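Local coordinates for protein periplasmic beta-glucosidase (Pseudomonas aeruginosa, PDB 6R5T) that probably hydrolyses terminal, non-reducing beta-D-glucosyl residues with release of beta-D-glucose, as a periplasmic family 3 glycoside hydrolase, at residues A354-E357 against V358-G362; S97-P100 against E101-A104; A8-M11 against A12-S15; R312-R315 against D316-A320. The protein carries 1 engineered substitution. One frame throughout, in Å; residues are numbered along the deposited sequence.

Contact 1: A354-E357 against V358-G362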
ATOM      1  N   ALA A 354       2.633  17.100 -36.033  1.00 19.38           N
ATOM      2  CA  ALA A 354       3.384  16.256 -35.073  1.00 20.17           C
ATOM      3  C   ALA A 354       2.429  15.831 -33.951  1.00 18.48           C
ATOM      4  O   ALA A 354       2.456  14.635 -33.568  1.00 18.47           O
ATOM      5  CB  ALA A 354       4.590  16.959 -34.497  1.00 20.26           C
ATOM      6  N   ALA A 355       1.592  16.735 -33.457  1.00 16.28           N
ATOM      7  CA  ALA A 355       0.702  16.380 -32.314  1.00 16.73           C
ATOM      8  C   ALA A 355      -0.270  15.295 -32.755  1.00 16.93           C
ATOM      9  O   ALA A 355      -0.558  14.385 -31.964  1.00 16.77           O
ATOM     10  CB  ALA A 355      -0.051  17.577 -31.806  1.00 16.48           C
ATOM     11  N   ARG A 356      -0.812  15.403 -33.967  1.00 16.18           N
ATOM     12  CA  ARG A 356      -1.824  14.428 -34.448  1.00 17.42           C
ATOM     13  C   ARG A 356      -1.135  13.079 -34.648  1.00 16.82           C
ATOM     14  O   ARG A 356      -1.697  12.038 -34.229  1.00 15.76           O
ATOM     15  CB  ARG A 356      -2.480  14.974 -35.730  1.00 16.56           C
ATOM     16  CG  ARG A 356      -3.629  14.105 -36.229  1.00 17.25           C
ATOM     17  CD  ARG A 356      -4.329  14.827 -37.354  1.00 19.28           C
ATOM     18  NE  ARG A 356      -5.422  14.071 -37.912  1.00 18.30           N
ATOM     19  CZ  ARG A 356      -6.352  14.601 -38.691  1.00 19.52           C
ATOM     20  NH1 ARG A 356      -6.311  15.892 -38.950  1.00 21.37           N
ATOM     21  NH2 ARG A 356      -7.319  13.850 -39.186  1.00 18.86           N
ATOM     22  N   GLU A 357       0.044  13.055 -35.278  1.00 15.64           N
ATOM     23  CA  GLU A 357       0.767  11.771 -35.534  1.00 16.02           C
ATOM     24  C   GLU A 357       1.157  11.117 -34.205  1.00 17.52           C
ATOM     25  O   GLU A 357       1.032   9.901 -34.072  1.00 16.75           O
ATOM     26  CB  GLU A 357       1.960  12.002 -36.444  1.00 19.62           C
ATOM     27  CG  GLU A 357       1.451  12.342 -37.844  1.00 22.74           C
ATOM     28  CD  GLU A 357       2.476  12.629 -38.921  1.00 27.04           C
ATOM     29  OE1 GLU A 357       3.646  12.807 -38.602  1.00 29.13           O
ATOM     30  OE2 GLU A 357       2.050  12.710 -40.107  1.00 27.11           O
ATOM     31  N   VAL A 358       1.656  11.895 -33.265  1.00 15.15           N
ATOM     32  CA  VAL A 358       2.084  11.328 -31.965  1.00 15.90           C
ATOM     33  C   VAL A 358       0.846  10.819 -31.230  1.00 15.39           C
ATOM     34  O   VAL A 358       0.881   9.709 -30.661  1.00 16.09           O
ATOM     35  CB  VAL A 358       2.869  12.369 -31.148  1.00 14.53           C
ATOM     36  CG1 VAL A 358       2.965  11.961 -29.690  1.00 13.68           C
ATOM     37  CG2 VAL A 358       4.266  12.604 -31.744  1.00 15.76           C
ATOM     38  N   ALA A 359      -0.234  11.591 -31.215  1.00 14.25           N
ATOM     39  CA  ALA A 359      -1.435  11.212 -30.433  1.00 15.25           C
ATOM     40  C   ALA A 359      -2.066   9.936 -30.994  1.00 14.61           C
ATOM     41  O   ALA A 359      -2.515   9.096 -30.199  1.00 15.41           O
ATOM     42  CB  ALA A 359      -2.434  12.322 -30.383  1.00 15.21           C
ATOM     43  N   ARG A 360      -1.929   9.679 -32.290  1.00 13.36           N
ATOM     44  CA  ARG A 360      -2.487   8.410 -32.824  1.00 15.77           C
ATOM     45  C   ARG A 360      -1.807   7.196 -32.172  1.00 14.97           C
ATOM     46  O   ARG A 360      -2.478   6.167 -32.044  1.00 17.16           O
ATOM     47  CB  ARG A 360      -2.232   8.295 -34.339  1.00 18.05           C
ATOM     48  CG  ARG A 360      -3.068   9.188 -35.234  1.00 20.20           C
ATOM     49  CD  ARG A 360      -2.439   9.101 -36.648  1.00 20.11           C
ATOM     50  NE  ARG A 360      -3.130  10.033 -37.526  1.00 26.00           N
ATOM     51  CZ  ARG A 360      -2.638  10.608 -38.616  1.00 25.78           C
ATOM     52  NH1 ARG A 360      -1.425  10.324 -39.045  1.00 27.73           N
ATOM     53  NH2 ARG A 360      -3.405  11.434 -39.305  1.00 27.83           N
ATOM     54  N   GLU A 361      -0.512   7.291 -31.873  1.00 13.03           N
ATOM     55  CA  GLU A 361       0.310   6.151 -31.470  1.00 14.60           C
ATOM     56  C   GLU A 361       0.016   5.687 -30.045  1.00 14.73           C
ATOM     57  O   GLU A 361       0.336   4.547 -29.752  1.00 20.62           O
ATOM     58  CB  GLU A 361       1.792   6.479 -31.603  1.00 15.76           C
ATOM     59  CG  GLU A 361       2.236   6.770 -33.039  1.00 18.64           C
ATOM     60  CD  GLU A 361       2.061   5.600 -34.007  1.00 25.96           C
ATOM     61  OE1 GLU A 361       2.043   4.428 -33.530  1.00 26.47           O
ATOM     62  OE2 GLU A 361       1.871   5.858 -35.223  1.00 26.36           O
ATOM     63  N   GLY A 362      -0.562   6.550 -29.231  1.00 16.52           N
ATOM     64  CA  GLY A 362      -0.791   6.292 -27.797  1.00 18.61           C
ATOM     65  C   GLY A 362      -2.158   5.666 -27.536  1.00 15.63           C
ATOM     66  O   GLY A 362      -2.404   5.186 -26.399  1.00 15.40           O
TER
HETATM   67  O   HOH W   1       1.480   8.216 -36.113  1.00 26.67           O

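Contact 2: S97-P100 against E101-A104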
ATOM      1  N   SER A  97       2.771   4.497 -26.646  1.00 13.44           N
ATOM      2  CA  SER A  97       3.300   4.350 -28.022  1.00 13.55           C
ATOM      3  C   SER A  97       4.353   3.231 -28.106  1.00 14.89           C
ATOM      4  O   SER A  97       4.616   2.774 -29.220  1.00 16.07           O
ATOM      5  CB  SER A  97       3.856   5.641 -28.547  1.00 13.44           C
ATOM      6  OG  SER A  97       5.155   5.917 -27.980  1.00 14.26           O
ATOM      7  N   TRP A  98       5.055   2.946 -27.010  1.00 13.66           N
ATOM      8  CA  TRP A  98       6.176   1.968 -27.025  1.00 13.79           C
ATOM      9  C   TRP A  98       7.166   2.298 -28.152  1.00 16.03           C
ATOM     10  O   TRP A  98       7.754   1.378 -28.763  1.00 17.77           O
ATOM     11  CB  TRP A  98       5.664   0.530 -27.149  1.00 14.76           C
ATOM     12  CG  TRP A  98       5.002   0.024 -25.906  1.00 13.91           C
ATOM     13  CD1 TRP A  98       3.762   0.324 -25.451  1.00 12.97           C
ATOM     14  CD2 TRP A  98       5.567  -0.860 -24.953  1.00 12.88           C
ATOM     15  NE1 TRP A  98       3.499  -0.330 -24.276  1.00 13.59           N
ATOM     16  CE2 TRP A  98       4.584  -1.112 -23.964  1.00 14.00           C
ATOM     17  CE3 TRP A  98       6.796  -1.525 -24.856  1.00 14.51           C
ATOM     18  CZ2 TRP A  98       4.808  -1.950 -22.891  1.00 13.69           C
ATOM     19  CZ3 TRP A  98       6.989  -2.394 -23.823  1.00 14.39           C
ATOM     20  CH2 TRP A  98       6.025  -2.588 -22.832  1.00 14.55           C
ATOM     21  N   ASP A  99       7.421   3.576 -28.382  1.00 16.10           N
ATOM     22  CA  ASP A  99       8.245   3.975 -29.544  1.00 17.79           C
ATOM     23  C   ASP A  99       9.094   5.147 -29.093  1.00 16.42           C
ATOM     24  O   ASP A  99       8.623   6.250 -29.014  1.00 15.00           O
ATOM     25  CB  ASP A  99       7.363   4.284 -30.748  1.00 18.79           C
ATOM     26  CG  ASP A  99       8.227   4.551 -31.971  1.00 24.53           C
ATOM     27  OD1 ASP A  99       9.440   4.740 -31.800  1.00 25.18           O
ATOM     28  OD2 ASP A  99       7.683   4.487 -33.051  1.00 29.27           O
ATOM     29  N   PRO A 100      10.355   4.902 -28.751  1.00 17.57           N
ATOM     30  CA  PRO A 100      11.241   5.982 -28.355  1.00 17.08           C
ATOM     31  C   PRO A 100      11.291   7.113 -29.387  1.00 18.60           C
ATOM     32  O   PRO A 100      11.477   8.262 -29.001  1.00 17.97           O
ATOM     33  CB  PRO A 100      12.591   5.272 -28.207  1.00 19.98           C
ATOM     34  CG  PRO A 100      12.261   3.837 -27.969  1.00 22.41           C
ATOM     35  CD  PRO A 100      10.989   3.577 -28.723  1.00 19.44           C
ATOM     36  N   GLU A 101      11.129   6.825 -30.682  1.00 17.90           N
ATOM     37  CA  GLU A 101      11.151   7.938 -31.670  1.00 21.63           C
ATOM     38  C   GLU A 101       9.912   8.825 -31.557  1.00 18.90           C
ATOM     39  O   GLU A 101      10.024  10.055 -31.790  1.00 18.49           O
ATOM     40  CB  GLU A 101      11.285   7.424 -33.103  1.00 26.16           C
ATOM     41  CG  GLU A 101      12.640   6.772 -33.311  1.00 31.66           C
ATOM     42  CD  GLU A 101      13.176   6.824 -34.733  1.00 47.27           C
ATOM     43  OE1 GLU A 101      12.357   6.806 -35.702  1.00 54.25           O
ATOM     44  OE2 GLU A 101      14.421   6.878 -34.870  1.00 63.46           O
ATOM     45  N   VAL A 102       8.763   8.280 -31.212  1.00 15.70           N
ATOM     46  CA  VAL A 102       7.552   9.117 -31.040  1.00 16.69           C
ATOM     47  C   VAL A 102       7.758   9.996 -29.808  1.00 16.50           C
ATOM     48  O   VAL A 102       7.425  11.213 -29.809  1.00 17.39           O
ATOM     49  CB  VAL A 102       6.340   8.184 -30.880  1.00 17.46           C
ATOM     50  CG1 VAL A 102       5.101   8.935 -30.450  1.00 17.45           C
ATOM     51  CG2 VAL A 102       6.116   7.442 -32.171  1.00 19.33           C
ATOM     52  N   VAL A 103       8.228   9.382 -28.729  1.00 15.84           N
ATOM     53  CA  VAL A 103       8.458  10.136 -27.486  1.00 16.87           C
ATOM     54  C   VAL A 103       9.494  11.229 -27.757  1.00 15.63           C
ATOM     55  O   VAL A 103       9.234  12.392 -27.339  1.00 16.12           O
ATOM     56  CB  VAL A 103       8.859   9.206 -26.330  1.00 16.73           C
ATOM     57  CG1 VAL A 103       9.162  10.020 -25.085  1.00 18.61           C
ATOM     58  CG2 VAL A 103       7.743   8.206 -26.086  1.00 17.13           C
ATOM     59  N   ALA A 104      10.584  10.907 -28.449  1.00 15.13           N
ATOM     60  CA  ALA A 104      11.623  11.912 -28.779  1.00 16.94           C
ATOM     61  C   ALA A 104      10.993  13.061 -29.561  1.00 18.57           C
ATOM     62  O   ALA A 104      11.323  14.230 -29.336  1.00 18.08           O
ATOM     63  CB  ALA A 104      12.767  11.307 -29.554  1.00 16.74           C
TER

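Contact 3: A8-M11 against A12-S15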
ATOM      1  N   ALA A   8      35.603  29.926 -12.211  1.00 23.31           N
ATOM      2  CA  ALA A   8      36.467  30.283 -11.064  1.00 22.49           C
ATOM      3  C   ALA A   8      36.783  31.788 -11.125  1.00 21.28           C
ATOM      4  O   ALA A   8      36.763  32.414 -10.066  1.00 22.75           O
ATOM      5  CB  ALA A   8      37.729  29.455 -11.083  1.00 25.02           C
ATOM      6  N   SER A   9      37.032  32.357 -12.297  1.00 20.36           N
ATOM      7  CA  SER A   9      37.376  33.789 -12.431  1.00 22.08           C
ATOM      8  C   SER A   9      36.137  34.586 -12.036  1.00 21.63           C
ATOM      9  O   SER A   9      36.249  35.550 -11.250  1.00 21.23           O
ATOM     10  CB  SER A   9      37.853  34.139 -13.818  1.00 26.15           C
ATOM     11  OG  SER A   9      37.892  35.563 -14.034  1.00 31.26           O
ATOM     12  N   LEU A  10      34.962  34.186 -12.532  1.00 17.81           N
ATOM     13  CA  LEU A  10      33.726  34.912 -12.170  1.00 17.78           C
ATOM     14  C   LEU A  10      33.470  34.799 -10.667  1.00 17.84           C
ATOM     15  O   LEU A  10      33.154  35.831 -10.015  1.00 17.75           O
ATOM     16  CB  LEU A  10      32.538  34.403 -12.983  1.00 18.32           C
ATOM     17  CG  LEU A  10      31.206  35.073 -12.664  1.00 19.88           C
ATOM     18  CD1 LEU A  10      31.268  36.579 -12.788  1.00 20.32           C
ATOM     19  CD2 LEU A  10      30.187  34.583 -13.675  1.00 18.71           C
ATOM     20  N   MET A  11      33.567  33.606 -10.077  1.00 17.38           N
ATOM     21  CA  MET A  11      33.281  33.454  -8.628  1.00 18.24           C
ATOM     22  C   MET A  11      34.284  34.226  -7.756  1.00 18.68           C
ATOM     23  O   MET A  11      33.873  34.652  -6.705  1.00 19.43           O
ATOM     24  CB  MET A  11      33.265  31.974  -8.256  1.00 21.41           C
ATOM     25  CG  MET A  11      31.995  31.389  -8.802  1.00 22.61           C
ATOM     26  SD  MET A  11      31.719  29.713  -8.301  1.00 25.06           S
ATOM     27  CE  MET A  11      31.503  29.885  -6.529  1.00 23.74           C
ATOM     28  N   ALA A  12      35.520  34.398  -8.215  1.00 20.03           N
ATOM     29  CA  ALA A  12      36.540  35.185  -7.474  1.00 21.46           C
ATOM     30  C   ALA A  12      36.112  36.652  -7.422  1.00 21.18           C
ATOM     31  O   ALA A  12      36.650  37.382  -6.588  1.00 24.11           O
ATOM     32  CB  ALA A  12      37.934  35.024  -8.090  1.00 22.75           C
ATOM     33  N   ARG A  13      35.204  37.096  -8.278  1.00 19.20           N
ATOM     34  CA  ARG A  13      34.738  38.499  -8.298  1.00 17.88           C
ATOM     35  C   ARG A  13      33.544  38.699  -7.358  1.00 18.89           C
ATOM     36  O   ARG A  13      33.117  39.854  -7.133  1.00 19.24           O
ATOM     37  CB  ARG A  13      34.326  38.902  -9.715  1.00 20.48           C
ATOM     38  CG  ARG A  13      35.380  38.693 -10.791  1.00 22.03           C
ATOM     39  CD  ARG A  13      34.896  39.157 -12.157  1.00 23.56           C
ATOM     40  NE  ARG A  13      34.655  40.569 -12.075  1.00 23.83           N
ATOM     41  CZ  ARG A  13      34.173  41.350 -13.024  1.00 27.40           C
ATOM     42  NH1 ARG A  13      33.884  40.841 -14.201  1.00 29.63           N
ATOM     43  NH2 ARG A  13      33.981  42.632 -12.759  1.00 29.62           N
ATOM     44  N   MET A  14      32.893  37.604  -6.936  1.00 15.92           N
ATOM     45  CA  MET A  14      31.540  37.704  -6.352  1.00 15.82           C
ATOM     46  C   MET A  14      31.602  37.789  -4.837  1.00 15.32           C
ATOM     47  O   MET A  14      32.303  37.021  -4.193  1.00 18.33           O
ATOM     48  CB  MET A  14      30.689  36.496  -6.778  1.00 14.67           C
ATOM     49  CG  MET A  14      30.421  36.529  -8.241  1.00 14.31           C
ATOM     50  SD  MET A  14      29.682  34.947  -8.825  1.00 17.63           S
ATOM     51  CE  MET A  14      28.017  35.168  -8.181  1.00 18.24           C
ATOM     52  N   SER A  15      30.807  38.703  -4.292  1.00 16.55           N
ATOM     53  CA  SER A  15      30.518  38.764  -2.851  1.00 16.96           C
ATOM     54  C   SER A  15      29.668  37.551  -2.493  1.00 15.96           C
ATOM     55  O   SER A  15      28.985  36.995  -3.410  1.00 16.80           O
ATOM     56  CB  SER A  15      29.789  40.013  -2.433  1.00 16.97           C
ATOM     57  OG  SER A  15      28.536  40.110  -3.058  1.00 18.17           O
TER
HETATM   58  O   HOH W   2      34.744  35.395  -4.178  1.00 29.75           O

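Contact 4: R312-R315 against D316-A320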
ATOM      1  N   ARG A 312      29.647  25.691  -3.687  1.00 17.14           N
ATOM      2  CA  ARG A 312      29.238  24.496  -4.475  1.00 20.32           C
ATOM      3  C   ARG A 312      27.960  24.864  -5.212  1.00 17.31           C
ATOM      4  O   ARG A 312      27.880  24.635  -6.425  1.00 18.77           O
ATOM      5  CB  ARG A 312      28.971  23.325  -3.530  1.00 21.79           C
ATOM      6  CG  ARG A 312      28.486  22.064  -4.230  1.00 27.46           C
ATOM      7  CD  ARG A 312      27.697  21.210  -3.238  1.00 29.75           C
ATOM      8  NE  ARG A 312      26.301  21.709  -3.205  1.00 32.22           N
ATOM      9  CZ  ARG A 312      25.608  21.979  -2.103  1.00 32.45           C
ATOM     10  NH1 ARG A 312      26.171  21.810  -0.901  1.00 32.92           N
ATOM     11  NH2 ARG A 312      24.355  22.405  -2.213  1.00 23.14           N
ATOM     12  N   ALA A 313      27.022  25.451  -4.479  1.00 16.26           N
ATOM     13  CA  ALA A 313      25.663  25.763  -4.952  1.00 14.85           C
ATOM     14  C   ALA A 313      25.762  26.788  -6.070  1.00 15.95           C
ATOM     15  O   ALA A 313      25.193  26.629  -7.160  1.00 14.71           O
ATOM     16  CB  ALA A 313      24.811  26.202  -3.809  1.00 15.12           C
ATOM     17  N   CYS A 314      26.544  27.861  -5.837  1.00 14.77           N
ATOM     18  CA  CYS A 314      26.722  28.924  -6.836  1.00 14.76           C
ATOM     19  C   CYS A 314      27.424  28.401  -8.094  1.00 14.88           C
ATOM     20  O   CYS A 314      26.970  28.688  -9.201  1.00 14.66           O
ATOM     21  CB  CYS A 314      27.523  30.043  -6.187  1.00 16.19           C
ATOM     22  SG  CYS A 314      27.729  31.436  -7.322  1.00 19.34           S
ATOM     23  N   ARG A 315      28.487  27.608  -7.945  1.00 14.85           N
ATOM     24  CA  ARG A 315      29.196  27.050  -9.092  1.00 16.25           C
ATOM     25  C   ARG A 315      28.226  26.254  -9.968  1.00 14.84           C
ATOM     26  O   ARG A 315      28.273  26.387 -11.170  1.00 14.59           O
ATOM     27  CB  ARG A 315      30.367  26.165  -8.671  1.00 18.29           C
ATOM     28  CG  ARG A 315      31.072  25.445  -9.808  1.00 22.93           C
ATOM     29  CD  ARG A 315      30.484  24.034 -10.060  1.00 26.93           C
ATOM     30  NE  ARG A 315      30.837  23.500 -11.372  1.00 30.59           N
ATOM     31  CZ  ARG A 315      30.142  22.592 -12.059  1.00 31.12           C
ATOM     32  NH1 ARG A 315      29.001  22.086 -11.599  1.00 32.54           N
ATOM     33  NH2 ARG A 315      30.574  22.222 -13.252  1.00 32.94           N
ATOM     34  N   ASP A 316      27.322  25.503  -9.347  1.00 15.00           N
ATOM     35  CA  ASP A 316      26.382  24.685 -10.129  1.00 16.04           C
ATOM     36  C   ASP A 316      25.432  25.586 -10.913  1.00 14.54           C
ATOM     37  O   ASP A 316      25.109  25.251 -12.075  1.00 15.82           O
ATOM     38  CB  ASP A 316      25.664  23.689  -9.214  1.00 15.00           C
ATOM     39  CG  ASP A 316      26.518  22.576  -8.648  1.00 17.99           C
ATOM     40  OD1 ASP A 316      27.664  22.428  -9.115  1.00 19.95           O
ATOM     41  OD2 ASP A 316      26.027  21.885  -7.702  1.00 19.53           O
ATOM     42  N   VAL A 317      24.968  26.699 -10.329  1.00 13.75           N
ATOM     43  CA  VAL A 317      24.076  27.603 -11.079  1.00 13.39           C
ATOM     44  C   VAL A 317      24.850  28.201 -12.269  1.00 15.09           C
ATOM     45  O   VAL A 317      24.317  28.242 -13.388  1.00 14.70           O
ATOM     46  CB  VAL A 317      23.507  28.686 -10.156  1.00 14.53           C
ATOM     47  CG1 VAL A 317      22.744  29.721 -10.967  1.00 14.99           C
ATOM     48  CG2 VAL A 317      22.599  28.041  -9.097  1.00 15.52           C
ATOM     49  N   LEU A 318      26.070  28.687 -12.008  1.00 15.86           N
ATOM     50  CA  LEU A 318      26.855  29.367 -13.054  1.00 16.56           C
ATOM     51  C   LEU A 318      27.185  28.375 -14.155  1.00 15.55           C
ATOM     52  O   LEU A 318      27.117  28.748 -15.333  1.00 16.73           O
ATOM     53  CB  LEU A 318      28.124  29.961 -12.419  1.00 16.36           C
ATOM     54  CG  LEU A 318      27.895  31.080 -11.402  1.00 16.80           C
ATOM     55  CD1 LEU A 318      29.249  31.553 -10.896  1.00 17.84           C
ATOM     56  CD2 LEU A 318      27.081  32.228 -11.962  1.00 18.34           C
ATOM     57  N   ALA A 319      27.465  27.150 -13.794  1.00 18.07           N
ATOM     58  CA  ALA A 319      27.827  26.129 -14.798  1.00 16.75           C
ATOM     59  C   ALA A 319      26.604  25.818 -15.672  1.00 16.48           C
ATOM     60  O   ALA A 319      26.766  25.606 -16.854  1.00 17.59           O
ATOM     61  CB  ALA A 319      28.353  24.898 -14.141  1.00 18.08           C
ATOM     62  N   ALA A 320      25.400  25.797 -15.118  1.00 16.43           N
ATOM     63  CA  ALA A 320      24.193  25.585 -15.936  1.00 16.07           C
ATOM     64  C   ALA A 320      24.019  26.731 -16.928  1.00 16.10           C
ATOM     65  O   ALA A 320      23.718  26.501 -18.115  1.00 15.51           O
ATOM     66  CB  ALA A 320      22.982  25.443 -15.060  1.00 15.84           C
TER

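Contact 1: A354-E357 against V358-G362
Val358, Ala359 and Arg360 each donate their backbone N-H to the carbonyl four residues back, on Ala354, Ala355 and Arg356, which joins the segments into continuous alpha-helix. The beta-branched Val358 lays CG2 against this ladder, 3.3 Å from Ala354 O. One turn apart, Arg356 and Arg360 bring their guanidinium groups together with planes 68° apart and Arg360 NH2 3.6 Å from Arg356 NE. Asp551 explains the pairing: its two carboxylate oxygens bridge to Arg356 NH2 and Arg360 NE, so one anion is shared by two long cationic arms. Arg356 reaches it with a fully extended chain whose CG stands opposite the backbone N (chi1 -175°). Glu357 runs alongside Arg360, its CG 3.7 Å from Arg360 NH1, yet its carboxylate pairs with Arg105. A water donates to Glu357 O at 2.7 Å and to Glu361 OE2 at 2.6 Å, tying that carbonyl to an acid whose other oxygen bridges to Lys678. Helix 100-116 packs on Ala354, Val358 and Glu361, and helix 545-553 on Arg356, Ala359 and Arg360; the short alanines suit such close-packed faces.

Contact 2: S97-P100 against E101-A104
Asp99 turns one face of its carboxylate to the start of the helix: Val102 CG2 lies over that face, 3.5 Å from Asp99 OD2, and Glu101 N approaches Asp99 OD1 from the same side, 39° out of the plane. The Glu101 carboxylate is almost parallel to that of Asp99, but the nearest oxygens, Asp99 OD1 and Glu101 OE1, remain 5.3 Å apart. Trp98 takes no part in the cap; its indole makes an edge-to-face stack with Phe676 and an NE1 hydrogen bond to Lys562 O.

Asp99 is the N-cap of helix 100-116. Its OD1 accepts from Glu101 N at 2.9 Å, while its carbonyl takes the first full helical bond, from Val103 N at 3.2 Å and nearly straight (172°), along with a weak one from Val102 N. Pro100 suits the first turn because no partner is needed for an N-H it lacks; its carbonyl accepts from Ala104 N at 2.8 Å. Trp98 has positive phi and breaks away from helix 91-95, so the chain changes direction between two helices. Ser97 OG, bound to Leu94 O, packs 3.9 Å from Val102 CB and receives a weak bond from Asp99 N. Val102 thus has Ser97 and Asp99 against its branches.

Because carboxylates at a helix N-terminus face the positive end of its dipole, Asp99 is probably stabilised as an anion, with the side chain of Lys678 touching it, and Glu101 may benefit too despite the neighbouring like charge.

Contact 3: A8-M11 against A12-S15
Ala12 sends its N-H to Ala8 O at 3.0 Å, the final bond of the alpha-helical kind here, and its small CB packs beside that same carbonyl. Arg13 then donates to Leu10 O instead, three residues back, from well above the carbonyl plane (58° out of it), as the turn tightens. The first aliphatic carbons of Arg13 lie along the helix end, with CG 3.3 Å from Ser9 O, and the flexible chain carries the charge outward. Met14 repeats the three-residue step with a bond to Met11 O at 3.1 Å. This tightening ends helix 2-12 and begins a short connection to helix 16-22, on the surface of the molecule. From there Met14 folds back under the helix: with chi1 -67° and an extended chi2, SD comes to lie 4.1 Å from Leu10 CG and 4.2 Å from Met11 CG. An unbranched, pliable thioether suits this uneven surface, since it can also follow Leu70, Ile72 and Cys314 around it. Ser15 comes next as N-cap of the following helix, in a capping-box arrangement: its hydroxyl caps a backbone N there, while its own N-H is accepted by Glu18 OE2.

Contact 4: R312-R315 against D316-A320
Arg315 starts its side chain with CG opposite the backbone N, then turns sharply at chi2 (-92°), which swings the guanidinium forward along the helix, beside Asp316 and over Ala319. Asp316 in turn sets CG beside its own backbone N, which aims OD1 at the approaching group. The resulting salt bridge runs from Arg315 NH1 to Asp316 OD1 at 2.8 Å, fairly straight (161°) and in the guanidinium plane, but meeting OD1 on the anti side and 30° out of the carboxylate plane. The two flat groups stand at right angles. Ala319, one turn on, puts CB 3.5 Å above the centre of the guanidinium; a methyl is small enough to lie flush against the flat face, 3.6 Å from Arg315 CZ. Arg315 NH1 also donates to Lys249 O, and NH2 bridges to Glu4, so NH1 is gripped by two acceptors and NH2 by a third.

The segments belong to helix 307-323, an outer helix of the family 3 N-terminal domain, whose parallel sheet is of the TIM-barrel type. Its backbone is regular, Leu318 N bonding to Cys314 O at 2.9 Å. On another side of the helix, Cys314 SG meets Leu318 CD1 at 3.9 Å, an apolar pair that packs on helix 16-22 and on Met11 and Met14, while Val317 sets CG2 3.5 Å from Ala313 O and packs on Leu251 of strand 251-253. Asp316 OD2 is bridged by Arg243, a second cation that probably eases the burial of the acid and its closeness to Asp284. Arg312 directs its charge chiefly to Asp284.

The four contacts form two touching pairs. Contacts 1 and 2 have centres 10 Å apart and meet where Val358 CG1 lies 3.8 Å from Val102 CG1 and Glu361 CB lies 3.8 Å from Ser97 CB, joining helix 352-362 to the start of helix 100-116 and the loop before it. Contacts 3 and 4, with centres 12 Å apart, meet through methionines: Met11 CG reaches Leu318 CD1 at 3.5 Å and Met14 CE reaches Cys314 SG at 3.8 Å. The pairs are well separated, the nearest atoms of contacts 2 and 4 being about 21 Å apart. None of the four belongs to the glycan pocket or the magnesium site, so all are structural packing.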